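Local coordinates for salicylic acid-binding protein 2 (Nicotiana tabacum, PDB 1XKL) that hydrolyses methyl salicylate to salicylic acid, a plant esterase of the alpha/beta hydrolase superfamily that helps activate systemic acquired resistance, at residues A[13-18]-A[158-163]; A[102-107]-A[238-243]; A[154-159]-A[171-176]. All coordinates share one frame; numbering follows the deposited sequence.

Interaction 1 (A[13-18]-A[158-163]). With STH (2-amino-4H-1,3-benzoxathiin-4-ol), chain E.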
loop_
_atom_site.group_PDB
_atom_site.type_symbol
_atom_site.label_atom_id
_atom_site.label_comp_id
_atom_site.label_asym_id
_atom_site.label_seq_id
_atom_site.Cartn_x
_atom_site.Cartn_y
_atom_site.Cartn_z
ATOM N N ALA A 13 3.196 -0.787 29.675
ATOM C CA ALA A 13 2.996 -0.056 28.433
ATOM C C ALA A 13 3.363 -0.834 27.180
ATOM O O ALA A 13 4.363 -1.558 27.141
ATOM C CB ALA A 13 3.780 1.247 28.478
ATOM N N CYS A 14 2.543 -0.660 26.149
ATOM C CA CYS A 14 2.753 -1.320 24.869
ATOM C C CYS A 14 2.476 -2.820 24.925
ATOM O O CYS A 14 2.638 -3.508 23.919
ATOM C CB CYS A 14 4.182 -1.079 24.370
ATOM S SG CYS A 14 4.638 0.665 24.093
ATOM N N HIS A 15 2.069 -3.328 26.088
ATOM C CA HIS A 15 1.775 -4.758 26.227
ATOM C C HIS A 15 0.293 -5.018 26.472
ATOM O O HIS A 15 -0.532 -4.123 26.292
ATOM C CB HIS A 15 2.620 -5.372 27.352
ATOM C CG HIS A 15 4.072 -5.501 27.006
ATOM N ND1 HIS A 15 4.881 -4.409 26.766
ATOM C CD2 HIS A 15 4.848 -6.595 26.802
ATOM C CE1 HIS A 15 6.088 -4.824 26.425
ATOM N NE2 HIS A 15 6.094 -6.147 26.439
ATOM N N GLY A 16 -0.048 -6.244 26.861
ATOM C CA GLY A 16 -1.444 -6.589 27.111
ATOM C C GLY A 16 -1.608 -7.819 27.994
ATOM O O GLY A 16 -0.623 -8.377 28.469
ATOM N N GLY A 17 -2.848 -8.247 28.219
ATOM C CA GLY A 17 -3.078 -9.418 29.049
ATOM C C GLY A 17 -2.265 -10.614 28.589
ATOM O O GLY A 17 -1.869 -11.464 29.388
ATOM N N TRP A 18 -2.004 -10.675 27.289
ATOM C CA TRP A 18 -1.242 -11.775 26.727
ATOM C C TRP A 18 0.122 -11.986 27.390
ATOM O O TRP A 18 0.611 -13.114 27.445
ATOM C CB TRP A 18 -1.024 -11.557 25.234
ATOM C CG TRP A 18 -0.286 -10.298 24.899
ATOM C CD1 TRP A 18 -0.832 -9.089 24.565
ATOM C CD2 TRP A 18 1.134 -10.134 24.806
ATOM N NE1 TRP A 18 0.162 -8.185 24.260
ATOM C CE2 TRP A 18 1.378 -8.801 24.399
ATOM C CE3 TRP A 18 2.225 -10.983 25.024
ATOM C CZ2 TRP A 18 2.668 -8.300 24.203
ATOM C CZ3 TRP A 18 3.511 -10.489 24.831
ATOM C CH2 TRP A 18 3.721 -9.155 24.422
ATOM N N HIS A 158 17.036 -5.668 23.396
ATOM C CA HIS A 158 18.200 -5.294 24.189
ATOM C C HIS A 158 17.931 -4.637 25.538
ATOM O O HIS A 158 18.822 -4.572 26.386
ATOM C CB HIS A 158 19.108 -4.377 23.361
ATOM C CG HIS A 158 19.760 -5.058 22.199
ATOM N ND1 HIS A 158 19.287 -4.956 20.903
ATOM C CD2 HIS A 158 20.857 -5.849 22.133
ATOM C CE1 HIS A 158 20.066 -5.653 20.097
ATOM N NE2 HIS A 158 21.027 -6.206 20.818
ATOM N N LYS A 159 16.716 -4.147 25.748
ATOM C CA LYS A 159 16.411 -3.488 27.008
ATOM C C LYS A 159 15.312 -4.160 27.817
ATOM O O LYS A 159 15.217 -3.959 29.030
ATOM C CB LYS A 159 16.034 -2.030 26.750
ATOM C CG LYS A 159 17.120 -1.220 26.057
ATOM C CD LYS A 159 18.373 -1.111 26.909
ATOM C CE LYS A 159 19.357 -0.112 26.317
ATOM N NZ LYS A 159 20.575 0.043 27.157
ATOM N N LEU A 160 14.491 -4.970 27.163
ATOM C CA LEU A 160 13.404 -5.615 27.875
ATOM C C LEU A 160 13.445 -7.145 27.909
ATOM O O LEU A 160 13.152 -7.755 28.937
ATOM C CB LEU A 160 12.065 -5.143 27.291
ATOM C CG LEU A 160 11.719 -3.643 27.317
ATOM C CD1 LEU A 160 10.221 -3.463 27.051
ATOM C CD2 LEU A 160 12.073 -3.046 28.654
ATOM N N TYR A 161 13.831 -7.756 26.793
ATOM C CA TYR A 161 13.867 -9.211 26.679
ATOM C C TYR A 161 15.272 -9.813 26.523
ATOM O O TYR A 161 15.406 -10.931 26.030
ATOM C CB TYR A 161 13.020 -9.643 25.469
ATOM C CG TYR A 161 11.538 -9.304 25.543
ATOM C CD1 TYR A 161 11.098 -7.978 25.578
ATOM C CD2 TYR A 161 10.578 -10.313 25.600
ATOM C CE1 TYR A 161 9.736 -7.666 25.675
ATOM C CE2 TYR A 161 9.215 -10.012 25.697
ATOM C CZ TYR A 161 8.802 -8.691 25.738
ATOM O OH TYR A 161 7.464 -8.396 25.877
ATOM N N GLN A 162 16.312 -9.103 26.958
ATOM C CA GLN A 162 17.667 -9.616 26.773
ATOM C C GLN A 162 17.914 -11.006 27.381
ATOM O O GLN A 162 18.842 -11.704 26.974
ATOM C CB GLN A 162 18.717 -8.589 27.271
ATOM C CG GLN A 162 19.120 -8.632 28.747
ATOM C CD GLN A 162 18.154 -7.923 29.668
ATOM O OE1 GLN A 162 17.178 -7.319 29.225
ATOM N NE2 GLN A 162 18.416 -8.001 30.964
ATOM N N LEU A 163 17.076 -11.412 28.329
ATOM C CA LEU A 163 17.216 -12.716 28.967
ATOM C C LEU A 163 16.047 -13.649 28.652
ATOM O O LEU A 163 15.949 -14.736 29.216
ATOM C CB LEU A 163 17.335 -12.568 30.493
ATOM C CG LEU A 163 18.564 -11.852 31.052
ATOM C CD1 LEU A 163 18.465 -11.731 32.577
ATOM C CD2 LEU A 163 19.803 -12.624 30.661
HETATM C C8 STH E . 6.747 1.328 30.764
HETATM O O8 STH E . 6.087 2.495 30.992
HETATM C C1 STH E . 8.227 1.284 30.579
HETATM C C2 STH E . 8.895 -0.016 30.325
HETATM C C3 STH E . 10.308 -0.053 30.148
HETATM C C4 STH E . 11.074 1.153 30.188
HETATM C C5 STH E . 10.437 2.411 30.425
HETATM C C6 STH E . 9.040 2.478 30.604
HETATM C C7 STH E . 6.844 -1.244 30.798
HETATM O O2 STH E . 8.167 -1.233 30.287
HETATM N N7 STH E . 6.152 -2.262 30.157
HETATM S S7 STH E . 6.008 0.135 30.726
#

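Interaction 2 (A[102-107]-A[238-243]). With STH (2-amino-4H-1,3-benzoxathiin-4-ol), chain E.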
loop_
_atom_site.group_PDB
_atom_site.type_symbol
_atom_site.label_atom_id
_atom_site.label_comp_id
_atom_site.label_asym_id
_atom_site.label_seq_id
_atom_site.Cartn_x
_atom_site.Cartn_y
_atom_site.Cartn_z
ATOM N N VAL A 102 0.994 -5.529 44.378
ATOM C CA VAL A 102 2.332 -5.979 44.036
ATOM C C VAL A 102 2.853 -5.223 42.818
ATOM O O VAL A 102 2.196 -5.180 41.769
ATOM C CB VAL A 102 2.336 -7.501 43.734
ATOM C CG1 VAL A 102 3.755 -7.989 43.499
ATOM C CG2 VAL A 102 1.705 -8.250 44.897
ATOM N N PHE A 103 4.031 -4.625 42.970
ATOM C CA PHE A 103 4.663 -3.869 41.903
ATOM C C PHE A 103 5.860 -4.631 41.365
ATOM O O PHE A 103 6.923 -4.664 41.984
ATOM C CB PHE A 103 5.088 -2.473 42.409
ATOM C CG PHE A 103 3.931 -1.612 42.861
ATOM C CD1 PHE A 103 3.359 -1.790 44.116
ATOM C CD2 PHE A 103 3.387 -0.652 42.006
ATOM C CE1 PHE A 103 2.261 -1.030 44.511
ATOM C CE2 PHE A 103 2.291 0.111 42.392
ATOM C CZ PHE A 103 1.726 -0.078 43.642
ATOM N N LEU A 104 5.669 -5.261 40.212
ATOM C CA LEU A 104 6.724 -6.045 39.576
ATOM C C LEU A 104 7.506 -5.143 38.633
ATOM O O LEU A 104 6.992 -4.744 37.587
ATOM C CB LEU A 104 6.103 -7.207 38.789
ATOM C CG LEU A 104 7.044 -8.041 37.931
ATOM C CD1 LEU A 104 8.050 -8.789 38.820
ATOM C CD2 LEU A 104 6.210 -9.034 37.117
ATOM N N ALA A 105 8.743 -4.823 39.014
ATOM C CA ALA A 105 9.605 -3.960 38.220
ATOM C C ALA A 105 8.726 -2.880 37.592
ATOM O O ALA A 105 8.803 -2.606 36.400
ATOM C CB ALA A 105 10.305 -4.769 37.141
ATOM N N ALA A 106 7.891 -2.283 38.431
ATOM C CA ALA A 106 6.947 -1.267 38.024
ATOM C C ALA A 106 7.287 0.137 38.499
ATOM O O ALA A 106 8.302 0.375 39.173
ATOM C CB ALA A 106 5.567 -1.638 38.548
ATOM N N PHE A 107 6.419 1.067 38.117
ATOM C CA PHE A 107 6.534 2.448 38.544
ATOM C C PHE A 107 5.546 2.496 39.691
ATOM O O PHE A 107 4.359 2.229 39.507
ATOM C CB PHE A 107 6.100 3.413 37.440
ATOM C CG PHE A 107 7.108 3.570 36.343
ATOM C CD1 PHE A 107 6.757 3.302 35.022
ATOM C CD2 PHE A 107 8.406 3.996 36.625
ATOM C CE1 PHE A 107 7.681 3.457 33.996
ATOM C CE2 PHE A 107 9.341 4.155 35.606
ATOM C CZ PHE A 107 8.980 3.885 34.284
ATOM N N HIS A 238 13.463 -7.399 32.586
ATOM C CA HIS A 238 12.218 -6.667 32.777
ATOM C C HIS A 238 10.960 -7.526 32.663
ATOM O O HIS A 238 9.950 -7.242 33.306
ATOM C CB HIS A 238 12.116 -5.518 31.774
ATOM C CG HIS A 238 10.993 -4.576 32.060
ATOM N ND1 HIS A 238 10.925 -3.835 33.222
ATOM C CD2 HIS A 238 9.867 -4.286 31.366
ATOM C CE1 HIS A 238 9.808 -3.136 33.232
ATOM N NE2 HIS A 238 9.144 -3.393 32.116
HETATM N N MSE A 239 11.018 -8.574 31.851
HETATM C CA MSE A 239 9.858 -9.445 31.642
HETATM C C MSE A 239 9.916 -10.713 32.491
HETATM O O MSE A 239 9.941 -11.832 31.966
HETATM C CB MSE A 239 9.759 -9.820 30.160
HETATM C CG MSE A 239 8.618 -9.150 29.404
HETATM SE SE MSE A 239 8.630 -7.217 29.505
HETATM C CE MSE A 239 10.472 -6.936 29.103
ATOM N N ALA A 240 9.917 -10.533 33.805
ATOM C CA ALA A 240 9.995 -11.655 34.728
ATOM C C ALA A 240 8.933 -12.734 34.501
ATOM O O ALA A 240 9.213 -13.913 34.698
ATOM C CB ALA A 240 9.921 -11.140 36.167
HETATM N N MSE A 241 7.725 -12.346 34.091
HETATM C CA MSE A 241 6.659 -13.330 33.883
HETATM C C MSE A 241 6.908 -14.221 32.674
HETATM O O MSE A 241 6.189 -15.200 32.452
HETATM C CB MSE A 241 5.285 -12.655 33.746
HETATM C CG MSE A 241 5.049 -11.929 32.435
HETATM SE SE MSE A 241 5.946 -10.205 32.372
HETATM C CE MSE A 241 4.484 -9.116 32.994
ATOM N N LEU A 242 7.929 -13.871 31.901
ATOM C CA LEU A 242 8.307 -14.623 30.719
ATOM C C LEU A 242 9.608 -15.398 30.927
ATOM O O LEU A 242 9.698 -16.557 30.539
ATOM C CB LEU A 242 8.448 -13.687 29.518
ATOM C CG LEU A 242 7.161 -13.003 29.048
ATOM C CD1 LEU A 242 7.494 -12.108 27.872
ATOM C CD2 LEU A 242 6.108 -14.047 28.648
ATOM N N CYS A 243 10.614 -14.781 31.547
ATOM C CA CYS A 243 11.875 -15.489 31.766
ATOM C C CYS A 243 11.923 -16.291 33.072
ATOM O O CYS A 243 12.687 -17.250 33.184
ATOM C CB CYS A 243 13.057 -14.518 31.715
ATOM S SG CYS A 243 12.974 -13.184 32.922
HETATM C C8 STH E . 6.747 1.328 30.764
HETATM O O8 STH E . 6.087 2.495 30.992
HETATM C C1 STH E . 8.227 1.284 30.579
HETATM C C2 STH E . 8.895 -0.016 30.325
HETATM C C3 STH E . 10.308 -0.053 30.148
HETATM C C4 STH E . 11.074 1.153 30.188
HETATM C C5 STH E . 10.437 2.411 30.425
HETATM C C6 STH E . 9.040 2.478 30.604
HETATM C C7 STH E . 6.844 -1.244 30.798
HETATM O O2 STH E . 8.167 -1.233 30.287
HETATM N N7 STH E . 6.152 -2.262 30.157
HETATM S S7 STH E . 6.008 0.135 30.726
#

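Interaction 3 (A[154-159]-A[171-176])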
loop_
_atom_site.group_PDB
_atom_site.type_symbol
_atom_site.label_atom_id
_atom_site.label_comp_id
_atom_site.label_asym_id
_atom_site.label_seq_id
_atom_site.Cartn_x
_atom_site.Cartn_y
_atom_site.Cartn_z
ATOM N N LYS A 154 14.469 -3.226 18.578
ATOM C CA LYS A 154 15.782 -3.178 19.222
ATOM C C LYS A 154 15.592 -2.970 20.723
ATOM O O LYS A 154 16.186 -3.675 21.544
ATOM C CB LYS A 154 16.615 -2.018 18.654
ATOM C CG LYS A 154 16.777 -2.009 17.134
ATOM C CD LYS A 154 17.532 -3.240 16.659
ATOM C CE LYS A 154 17.705 -3.243 15.139
ATOM N NZ LYS A 154 18.545 -2.100 14.641
ATOM N N PHE A 155 14.751 -2.003 21.074
ATOM C CA PHE A 155 14.488 -1.693 22.475
ATOM C C PHE A 155 13.967 -2.912 23.212
ATOM O O PHE A 155 14.359 -3.174 24.351
ATOM C CB PHE A 155 13.481 -0.549 22.595
ATOM C CG PHE A 155 13.192 -0.135 24.016
ATOM C CD1 PHE A 155 12.013 -0.518 24.645
ATOM C CD2 PHE A 155 14.107 0.645 24.725
ATOM C CE1 PHE A 155 11.738 -0.119 25.955
ATOM C CE2 PHE A 155 13.844 1.049 26.033
ATOM C CZ PHE A 155 12.660 0.664 26.651
ATOM N N LEU A 156 13.078 -3.662 22.568
ATOM C CA LEU A 156 12.535 -4.853 23.203
ATOM C C LEU A 156 13.609 -5.914 23.404
ATOM O O LEU A 156 13.737 -6.486 24.483
ATOM C CB LEU A 156 11.406 -5.454 22.360
ATOM C CG LEU A 156 10.097 -4.693 22.232
ATOM C CD1 LEU A 156 9.213 -5.417 21.223
ATOM C CD2 LEU A 156 9.400 -4.596 23.600
ATOM N N ALA A 157 14.388 -6.171 22.362
ATOM C CA ALA A 157 15.418 -7.203 22.423
ATOM C C ALA A 157 16.611 -6.928 23.330
ATOM O O ALA A 157 17.134 -7.847 23.956
ATOM C CB ALA A 157 15.909 -7.510 21.020
ATOM N N HIS A 158 17.036 -5.668 23.396
ATOM C CA HIS A 158 18.200 -5.294 24.189
ATOM C C HIS A 158 17.931 -4.637 25.538
ATOM O O HIS A 158 18.822 -4.572 26.386
ATOM C CB HIS A 158 19.108 -4.377 23.361
ATOM C CG HIS A 158 19.760 -5.058 22.199
ATOM N ND1 HIS A 158 19.287 -4.956 20.903
ATOM C CD2 HIS A 158 20.857 -5.849 22.133
ATOM C CE1 HIS A 158 20.066 -5.653 20.097
ATOM N NE2 HIS A 158 21.027 -6.206 20.818
ATOM N N LYS A 159 16.716 -4.147 25.748
ATOM C CA LYS A 159 16.411 -3.488 27.008
ATOM C C LYS A 159 15.312 -4.160 27.817
ATOM O O LYS A 159 15.217 -3.959 29.030
ATOM C CB LYS A 159 16.034 -2.030 26.750
ATOM C CG LYS A 159 17.120 -1.220 26.057
ATOM C CD LYS A 159 18.373 -1.111 26.909
ATOM C CE LYS A 159 19.357 -0.112 26.317
ATOM N NZ LYS A 159 20.575 0.043 27.157
ATOM N N LEU A 171 7.102 -13.117 19.898
ATOM C CA LEU A 171 5.735 -12.911 20.332
ATOM C C LEU A 171 5.499 -11.435 20.650
ATOM O O LEU A 171 4.551 -10.821 20.142
ATOM C CB LEU A 171 5.452 -13.781 21.557
ATOM C CG LEU A 171 4.066 -13.703 22.202
ATOM C CD1 LEU A 171 3.001 -14.163 21.228
ATOM C CD2 LEU A 171 4.054 -14.570 23.459
ATOM N N ALA A 172 6.368 -10.851 21.472
ATOM C CA ALA A 172 6.212 -9.439 21.828
ATOM C C ALA A 172 6.237 -8.541 20.595
ATOM O O ALA A 172 5.429 -7.623 20.476
ATOM C CB ALA A 172 7.312 -9.011 22.805
ATOM N N SER A 173 7.160 -8.805 19.677
ATOM C CA SER A 173 7.267 -7.987 18.484
ATOM C C SER A 173 5.999 -7.963 17.639
ATOM O O SER A 173 5.690 -6.954 17.007
ATOM C CB SER A 173 8.449 -8.441 17.629
ATOM O OG SER A 173 9.675 -8.138 18.270
ATOM N N SER A 174 5.253 -9.060 17.627
ATOM C CA SER A 174 4.032 -9.104 16.832
ATOM C C SER A 174 2.804 -8.610 17.590
ATOM O O SER A 174 1.723 -8.529 17.017
ATOM C CB SER A 174 3.764 -10.526 16.349
ATOM O OG SER A 174 3.395 -11.347 17.440
ATOM N N LEU A 175 2.953 -8.277 18.870
ATOM C CA LEU A 175 1.799 -7.826 19.642
ATOM C C LEU A 175 1.906 -6.449 20.279
ATOM O O LEU A 175 0.891 -5.883 20.686
ATOM C CB LEU A 175 1.476 -8.842 20.733
ATOM C CG LEU A 175 0.968 -10.205 20.251
ATOM C CD1 LEU A 175 0.870 -11.171 21.432
ATOM C CD2 LEU A 175 -0.387 -10.024 19.590
ATOM N N VAL A 176 3.117 -5.910 20.381
ATOM C CA VAL A 176 3.283 -4.598 20.998
ATOM C C VAL A 176 2.535 -3.506 20.253
ATOM O O VAL A 176 2.500 -3.487 19.029
ATOM C CB VAL A 176 4.772 -4.176 21.102
ATOM C CG1 VAL A 176 5.480 -5.042 22.129
ATOM C CG2 VAL A 176 5.452 -4.262 19.749
#

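Interaction 1 (A[13-18]-A[158-163])
H15 and Y161 join two parts of the alpha/beta hydrolase fold: the loop after the strand 6-10 and the end of the helix 153-160, which belongs to the cap over the active site. The two side chains come from opposite directions, and the polar link between them is a hydrogen bond of 2.7 Å between H15 NE2 and Y161 OH, in which either atom could be the donor. The hydroxyl lies close to the plane of the imidazole, at its edge. The far ring nitrogen is held as well: H15 ND1 donates to A13 O at 2.9 Å, nearly straight at 169° and coming from above the carbonyl plane. With CG beside the backbone N (chi1 -72°) the ring reaches Y161, and a partner at each nitrogen fixes its rotation.

The van der Waals contacts are thinner. L160 CD1 approaches H15 CE1 at 4.4 Å, and W18 brings CH2 to within 4.1 Å of Y161 OH. A172 of the helix 166-175 packs on both W18 and Y161.

The bound benzoxathiin touches both segments. The loop position of A13 is consistent with the oxyanion-hole strand-to-helix loop of this superfamily, and A13 is a salicylate-binding residue. From the cap, L160 CD2 meets STH C3 at 3.8 Å, while A13 N stands 3.1 Å from STH S7.

Interaction 2 (A[102-107]-A[238-243])
A105 and H238 bring the two backbones closest, with CA atoms 6.6 Å apart, and one residue earlier on the first segment L104 CA lies 8.1 Å from A240 CA as the strand 98-104 ends beside the short helix 240-243. The positive phi of A105 (37°) turns the chain sharply out of the strand. L104 carries the apolar part: its CD1 reaches A240 CB at 4.0 Å, and CD2 comes up to the CE methyl of selenomethionine M241 more loosely. H80 and L248 also lie against both L104 and M241, enclosing this packing between strand and helix.

H238 is the histidine of the Ser-His-Asp charge relay, and the contact places it at the carboxyl end of the central parallel sheet, where this fold keeps its catalytic residues. Its CG stands opposite the backbone N (chi1 -170°), which swings the ring back toward A105; CE1 lies 3.4 Å from A105 O, approached obliquely to the ring plane. The nitrogens point to partners beyond the segments: ND1 is hydrogen-bonded to D210 OD2 and NE2 to S81 OG, the nucleophile. D210 also touches A105, so one short turn borders two members of the triad.

The ligand lies against the same imidazole, with H238 NE2 3.0 Å from STH O2 and STH C3 over one ring face. F107 meets it differently, presenting a ring edge: F107 CE1 is 3.5 Å from STH O8, in the plane of the phenyl ring. M239 sits at the N-cap position, and its O accepts from L242 N (2.9 Å) and C243 N (3.1 Å) in the first turn.

Interaction 3 (A[154-159]-A[171-176])
L156 meets A172, S173 and V176 through a single atom, its CD1 methyl, so helix 153-160 touches helix 166-175 and the residue that follows it, V176, as a point of side-chain packing. The nearest CA pair, L156 and S173, is 7.7 Å apart, and the contact is chiefly apolar. L156 and V176 reach toward each other tip to tip, with L156 CD1 3.9 Å from V176 CG1. The extended leucine side chain, with CG beside the backbone N and chi2 at 174°, carries the methyl across the gap. A172 CB adds a looser contact at 4.4 Å from L156 CD1.

The polar atom in the patch is S173 OG, which lies 4.0 Å from L156 CD1 in simple van der Waals contact. Its own hydrogen bond goes elsewhere, to L169 O one turn earlier in its helix, so the hydroxyl is tied back to its own backbone.

Hydrogen bonds otherwise stay within each segment. A172 O accepts from both V176 N and L175 N, at 2.9 and 3.0 Å. S174 OG donates to L171 O, a side-chain bond to its own helix. In the partner helix, H158 N to K154 O (2.9 Å) and K159 N to F155 O run along the axis, and the helix widens into a pi-type turn at 156-159.

On the side of 153-160 toward the pocket, F155 touches the bound ligand, its ring meeting those of F151 and W131, while K159 CB lies over one of its faces. The helix 166-175 is covered by Y161 and W18 of the same chain, and L175 packs on L175 of the second subunit, so 153-160 faces the pocket through F155, and 166-175 faces the second subunit through L175.

How the interactions relate
From the N terminus, the loop 13-18 after the first sheet strand meets 158-163 across 139 intervening residues, closing the loop of interaction 1. The strand end 102-107 begins within that loop and pairs with 238-243 beyond it, so interactions 1 and 2 cross. Interaction 3, from 154-159 to 171-176, closes a short loop between two successive helices wholly between the ends of interaction 2, and shares H158 and K159 with interaction 1. Interactions 1 and 2 both reach the ligand and pack together where L160 meets H238; interactions 1 and 3 join through a probable hydrogen bond between Y161 N and L156 O. Together they tie the cap helices, the loop after strand 6-10 and the catalytic end of the sheet around one pocket.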